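Local coordinates for SusD superfamily protein (Bacteroides fragilis NCTC 9343, PDB 3NQP) that probably binds glycans at the outer membrane for uptake into the cell, at residues A[32-44]-A[269-283]. Sequence-based numbering, arbitrary orientation. Where two conformers were deposited one is given.
With EDO (1,2-ethanediol), chain F; EDO (1,2-ethanediol), chain G.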
# COMPACT_ATOMS: atom_id res chain seq x y z
N HIS A 32 17.68 -3.41 -2.63
CA HIS A 32 16.58 -3.68 -1.69
C HIS A 32 16.50 -2.69 -0.51
O HIS A 32 15.42 -2.40 -0.02
CB HIS A 32 16.58 -5.15 -1.22
CG HIS A 32 16.07 -6.09 -2.27
ND1 HIS A 32 16.85 -6.52 -3.33
CD2 HIS A 32 14.84 -6.62 -2.46
CE1 HIS A 32 16.12 -7.28 -4.12
NE2 HIS A 32 14.91 -7.38 -3.60
N LYS A 33 17.63 -2.18 -0.04
CA LYS A 33 17.62 -1.25 1.08
C LYS A 33 17.11 0.12 0.59
O LYS A 33 16.48 0.85 1.33
CB LYS A 33 19.00 -1.14 1.73
CG LYS A 33 19.48 -2.49 2.37
CD LYS A 33 20.63 -2.32 3.33
CE LYS A 33 21.10 -3.66 3.98
NZ LYS A 33 20.08 -4.80 3.89
N HIS A 34 17.39 0.47 -0.66
CA HIS A 34 16.88 1.71 -1.22
C HIS A 34 15.38 1.58 -1.44
O HIS A 34 14.64 2.56 -1.37
CB HIS A 34 17.57 2.04 -2.55
CG HIS A 34 18.92 2.68 -2.39
ND1 HIS A 34 20.00 2.35 -3.19
CD2 HIS A 34 19.36 3.63 -1.54
CE1 HIS A 34 21.05 3.07 -2.83
NE2 HIS A 34 20.69 3.86 -1.83
N LEU A 35 14.93 0.36 -1.73
CA LEU A 35 13.51 0.11 -1.86
C LEU A 35 12.89 0.26 -0.46
O LEU A 35 11.83 0.87 -0.34
CB LEU A 35 13.23 -1.29 -2.41
CG LEU A 35 11.79 -1.74 -2.58
CD1 LEU A 35 11.13 -0.90 -3.71
CD2 LEU A 35 11.73 -3.24 -2.86
N ARG A 36 13.53 -0.31 0.56
CA ARG A 36 13.06 -0.14 1.94
C ARG A 36 12.88 1.35 2.26
O ARG A 36 11.87 1.77 2.86
CB ARG A 36 14.05 -0.76 2.92
CG ARG A 36 13.74 -0.53 4.39
CD ARG A 36 14.95 -0.72 5.28
NE ARG A 36 15.97 0.28 4.97
CZ ARG A 36 17.27 0.11 5.10
NH1 ARG A 36 17.78 -1.02 5.56
NH2 ARG A 36 18.06 1.11 4.76
N ASP A 37 13.87 2.15 1.88
CA ASP A 37 13.85 3.58 2.15
C ASP A 37 12.69 4.31 1.44
O ASP A 37 12.30 5.38 1.86
CB ASP A 37 15.18 4.24 1.72
CG ASP A 37 16.37 3.82 2.59
OD1 ASP A 37 16.18 3.17 3.64
OD2 ASP A 37 17.50 4.11 2.18
N ALA A 38 12.17 3.75 0.36
CA ALA A 38 10.97 4.33 -0.32
C ALA A 38 9.65 3.74 0.13
O ALA A 38 8.58 4.13 -0.38
CB ALA A 38 11.11 4.17 -1.82
N ALA A 39 9.67 2.84 1.12
CA ALA A 39 8.45 2.15 1.53
C ALA A 39 7.40 3.07 2.18
O ALA A 39 6.20 2.91 1.94
CB ALA A 39 8.78 1.00 2.48
N TRP A 40 7.84 4.03 2.98
CA TRP A 40 6.86 4.94 3.60
C TRP A 40 6.16 5.71 2.50
O TRP A 40 4.94 5.85 2.50
CB TRP A 40 7.57 5.88 4.57
CG TRP A 40 6.65 6.85 5.24
CD1 TRP A 40 6.30 8.09 4.78
CD2 TRP A 40 5.98 6.68 6.50
NE1 TRP A 40 5.47 8.70 5.66
CE2 TRP A 40 5.25 7.87 6.73
CE3 TRP A 40 5.92 5.66 7.43
CZ2 TRP A 40 4.48 8.05 7.87
CZ3 TRP A 40 5.17 5.84 8.58
CH2 TRP A 40 4.46 7.02 8.79
N GLN A 41 6.92 6.21 1.53
CA GLN A 41 6.28 6.97 0.46
C GLN A 41 5.30 6.10 -0.33
O GLN A 41 4.23 6.58 -0.76
CB GLN A 41 7.32 7.57 -0.48
CG GLN A 41 6.75 8.31 -1.61
CD GLN A 41 7.81 9.06 -2.36
OE1 GLN A 41 7.98 10.27 -2.15
NE2 GLN A 41 8.55 8.35 -3.24
N HIS A 42 5.69 4.86 -0.61
CA HIS A 42 4.88 3.96 -1.42
C HIS A 42 3.54 3.65 -0.71
O HIS A 42 2.45 3.72 -1.32
CB HIS A 42 5.64 2.67 -1.74
CG HIS A 42 4.77 1.59 -2.27
ND1 HIS A 42 4.31 1.58 -3.56
CD2 HIS A 42 4.22 0.50 -1.66
CE1 HIS A 42 3.52 0.52 -3.74
NE2 HIS A 42 3.44 -0.14 -2.59
N THR A 43 3.63 3.30 0.56
CA THR A 43 2.50 2.79 1.30
C THR A 43 1.70 3.96 1.90
O THR A 43 0.47 4.06 1.68
CB THR A 43 2.98 1.83 2.41
OG1 THR A 43 3.49 0.63 1.80
CG2 THR A 43 1.88 1.52 3.41
N ILE A 44 2.38 4.85 2.59
CA ILE A 44 1.66 5.92 3.33
C ILE A 44 1.42 7.13 2.40
O ILE A 44 0.27 7.47 2.11
CB ILE A 44 2.36 6.36 4.59
CG1 ILE A 44 2.63 5.18 5.55
CG2 ILE A 44 1.55 7.48 5.27
CD1 ILE A 44 1.41 4.47 6.16
N ILE A 269 8.91 -5.49 2.99
CA ILE A 269 10.10 -4.72 3.26
C ILE A 269 10.59 -5.02 4.69
O ILE A 269 9.85 -4.85 5.64
CB ILE A 269 9.81 -3.21 3.15
CG1 ILE A 269 9.41 -2.82 1.71
CG2 ILE A 269 10.98 -2.37 3.67
CD1 ILE A 269 10.47 -3.07 0.64
N ARG A 270 11.82 -5.46 4.81
CA ARG A 270 12.46 -5.80 6.10
C ARG A 270 13.00 -4.58 6.84
O ARG A 270 13.87 -3.86 6.34
CB ARG A 270 13.60 -6.82 5.85
CG ARG A 270 14.40 -7.30 7.11
CD ARG A 270 13.49 -7.85 8.24
NE ARG A 270 12.51 -8.86 7.82
CZ ARG A 270 12.77 -10.15 7.65
NH1 ARG A 270 14.01 -10.63 7.81
NH2 ARG A 270 11.81 -10.95 7.25
N PHE A 271 12.45 -4.34 8.04
CA PHE A 271 13.01 -3.39 8.98
C PHE A 271 13.65 -4.27 10.06
O PHE A 271 13.14 -5.33 10.37
CB PHE A 271 11.92 -2.42 9.51
CG PHE A 271 11.55 -1.35 8.48
CD1 PHE A 271 12.41 -0.27 8.24
CD2 PHE A 271 10.41 -1.45 7.73
CE1 PHE A 271 12.12 0.68 7.28
CE2 PHE A 271 10.12 -0.53 6.76
CZ PHE A 271 10.97 0.56 6.53
N LEU A 272 14.81 -3.86 10.57
CA LEU A 272 15.64 -4.69 11.45
C LEU A 272 16.26 -3.82 12.52
O LEU A 272 16.89 -2.82 12.21
CB LEU A 272 16.74 -5.39 10.63
CG LEU A 272 17.74 -6.34 11.30
CD1 LEU A 272 17.03 -7.57 11.92
CD2 LEU A 272 18.83 -6.77 10.29
N GLU A 273 16.00 -4.14 13.79
CA GLU A 273 16.63 -3.43 14.90
C GLU A 273 18.13 -3.30 14.66
O GLU A 273 18.79 -4.23 14.20
CB GLU A 273 16.37 -4.14 16.22
CG GLU A 273 16.95 -3.43 17.44
CD GLU A 273 16.56 -4.11 18.74
OE1 GLU A 273 15.86 -5.13 18.73
OE2 GLU A 273 16.94 -3.60 19.78
N GLY A 274 18.65 -2.12 14.93
CA GLY A 274 20.06 -1.85 14.70
C GLY A 274 20.46 -1.55 13.29
O GLY A 274 21.64 -1.29 13.05
N GLU A 275 19.53 -1.57 12.34
CA GLU A 275 19.84 -1.26 10.93
C GLU A 275 18.91 -0.15 10.40
O GLU A 275 19.38 0.92 10.01
CB GLU A 275 19.74 -2.53 10.09
CG GLU A 275 20.07 -2.38 8.59
CD GLU A 275 20.03 -3.73 7.85
OE1 GLU A 275 18.90 -4.23 7.54
OE2 GLU A 275 21.10 -4.31 7.58
N ALA A 276 17.61 -0.40 10.40
CA ALA A 276 16.62 0.59 9.96
C ALA A 276 15.31 0.26 10.62
O ALA A 276 14.96 -0.93 10.76
CB ALA A 276 16.49 0.57 8.46
N THR A 277 14.63 1.30 11.10
CA THR A 277 13.30 1.23 11.67
C THR A 277 12.37 2.21 10.95
O THR A 277 12.82 3.04 10.18
CB THR A 277 13.34 1.52 13.22
OG1 THR A 277 13.91 2.81 13.46
CG2 THR A 277 14.17 0.45 13.96
N ASN A 278 11.07 2.09 11.16
CA ASN A 278 10.12 2.88 10.40
C ASN A 278 9.45 3.89 11.33
O ASN A 278 9.71 3.90 12.56
CB ASN A 278 9.14 1.95 9.68
CG ASN A 278 8.38 1.05 10.62
OD1 ASN A 278 7.71 1.54 11.53
ND2 ASN A 278 8.42 -0.28 10.37
N SER A 279 8.61 4.72 10.75
CA SER A 279 7.93 5.81 11.45
C SER A 279 6.52 5.46 11.95
O SER A 279 5.72 6.36 12.17
CB SER A 279 7.87 7.00 10.49
OG SER A 279 9.20 7.46 10.22
N ASN A 280 6.25 4.18 12.23
CA ASN A 280 4.94 3.77 12.70
C ASN A 280 4.61 4.35 14.09
O ASN A 280 3.42 4.43 14.48
CB ASN A 280 4.75 2.24 12.63
CG ASN A 280 4.52 1.73 11.20
OD1 ASN A 280 4.49 2.53 10.25
ND2 ASN A 280 4.40 0.38 11.03
N GLY A 281 5.64 4.85 14.80
CA GLY A 281 5.41 5.59 16.07
C GLY A 281 4.63 6.88 15.95
O GLY A 281 4.07 7.41 16.94
N THR A 282 4.60 7.42 14.73
CA THR A 282 3.88 8.66 14.46
C THR A 282 2.36 8.53 14.39
O THR A 282 1.68 9.54 14.24
CB THR A 282 4.35 9.35 13.12
OG1 THR A 282 4.03 8.52 12.01
CG2 THR A 282 5.90 9.61 13.12
N PHE A 283 1.83 7.30 14.44
CA PHE A 283 0.37 7.09 14.50
C PHE A 283 -0.08 6.81 15.95
O PHE A 283 -1.18 6.29 16.15
CB PHE A 283 -0.08 5.89 13.66
CG PHE A 283 -0.08 6.12 12.17
CD1 PHE A 283 1.10 6.23 11.47
CD2 PHE A 283 -1.28 6.11 11.46
CE1 PHE A 283 1.06 6.42 10.08
CE2 PHE A 283 -1.31 6.28 10.08
CZ PHE A 283 -0.15 6.42 9.40
C1 EDO F . 17.09 4.45 11.36
O1 EDO F . 15.95 3.96 10.59
C2 EDO F . 16.97 4.47 12.90
O2 EDO F . 16.51 3.26 13.62
C1 EDO G . 17.16 -7.01 4.05
O1 EDO G . 17.61 -5.74 4.58
C2 EDO G . 16.82 -6.85 2.57
O2 EDO G . 18.03 -6.52 1.87
O HOH W 1 16.37 -2.93 7.21
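Arg-36 reaches from helix 21-37 over the classic beta bulge of 269-283, where the backbone N atoms of Glu-275 and Ala-276 both hydrogen-bond to Leu-272 O. In this SusD-family fold the contact joins the N-terminal helices 21-37 and 39-48 to the long loop that follows strand 265-269. No direct hydrogen bond crosses it. Instead, one water accepts from Arg-36 NH1 at 2.9 Å and donates to both Arg-270 O and Glu-275 OE1, while the direct Arg-36 NH1 to Glu-275 OE1 salt bridge is long, at 3.9 Å. A bend at chi3 (64°) turns the guanidinium so that NE and NH2 both grip OD1 of Asp-37 side-on, NH2 at 3.0 Å; Lys-33 CB and Ala-276 CB lie against opposite faces of the group. Lys-33 NZ donates to O1 of an ethanediol that probably came from the crystallisation liquor; its salt bridge to Glu-275 OE2 is long. Along the aliphatic part of Arg-36, Ile-269 CG2 packs on CG at 3.4 Å, and Ile-269 CD1 meets CG and CD2 of Leu-35. Farther along, Asn-278 OD1 accepts from the backbone N of Asn-280 in an Asx turn; the Asn-280 amide is satisfied from outside, OD1 by Tyr-377 OH and ND2 by Asn-361 O. Ser-279 CB lies over one face of the Trp-40 six-membered ring in a CH-pi contact, Ile-44 CG1 against the other, and Ser-279 O accepts from both Thr-282 N and, at 2.7 Å, Thr-282 OG1.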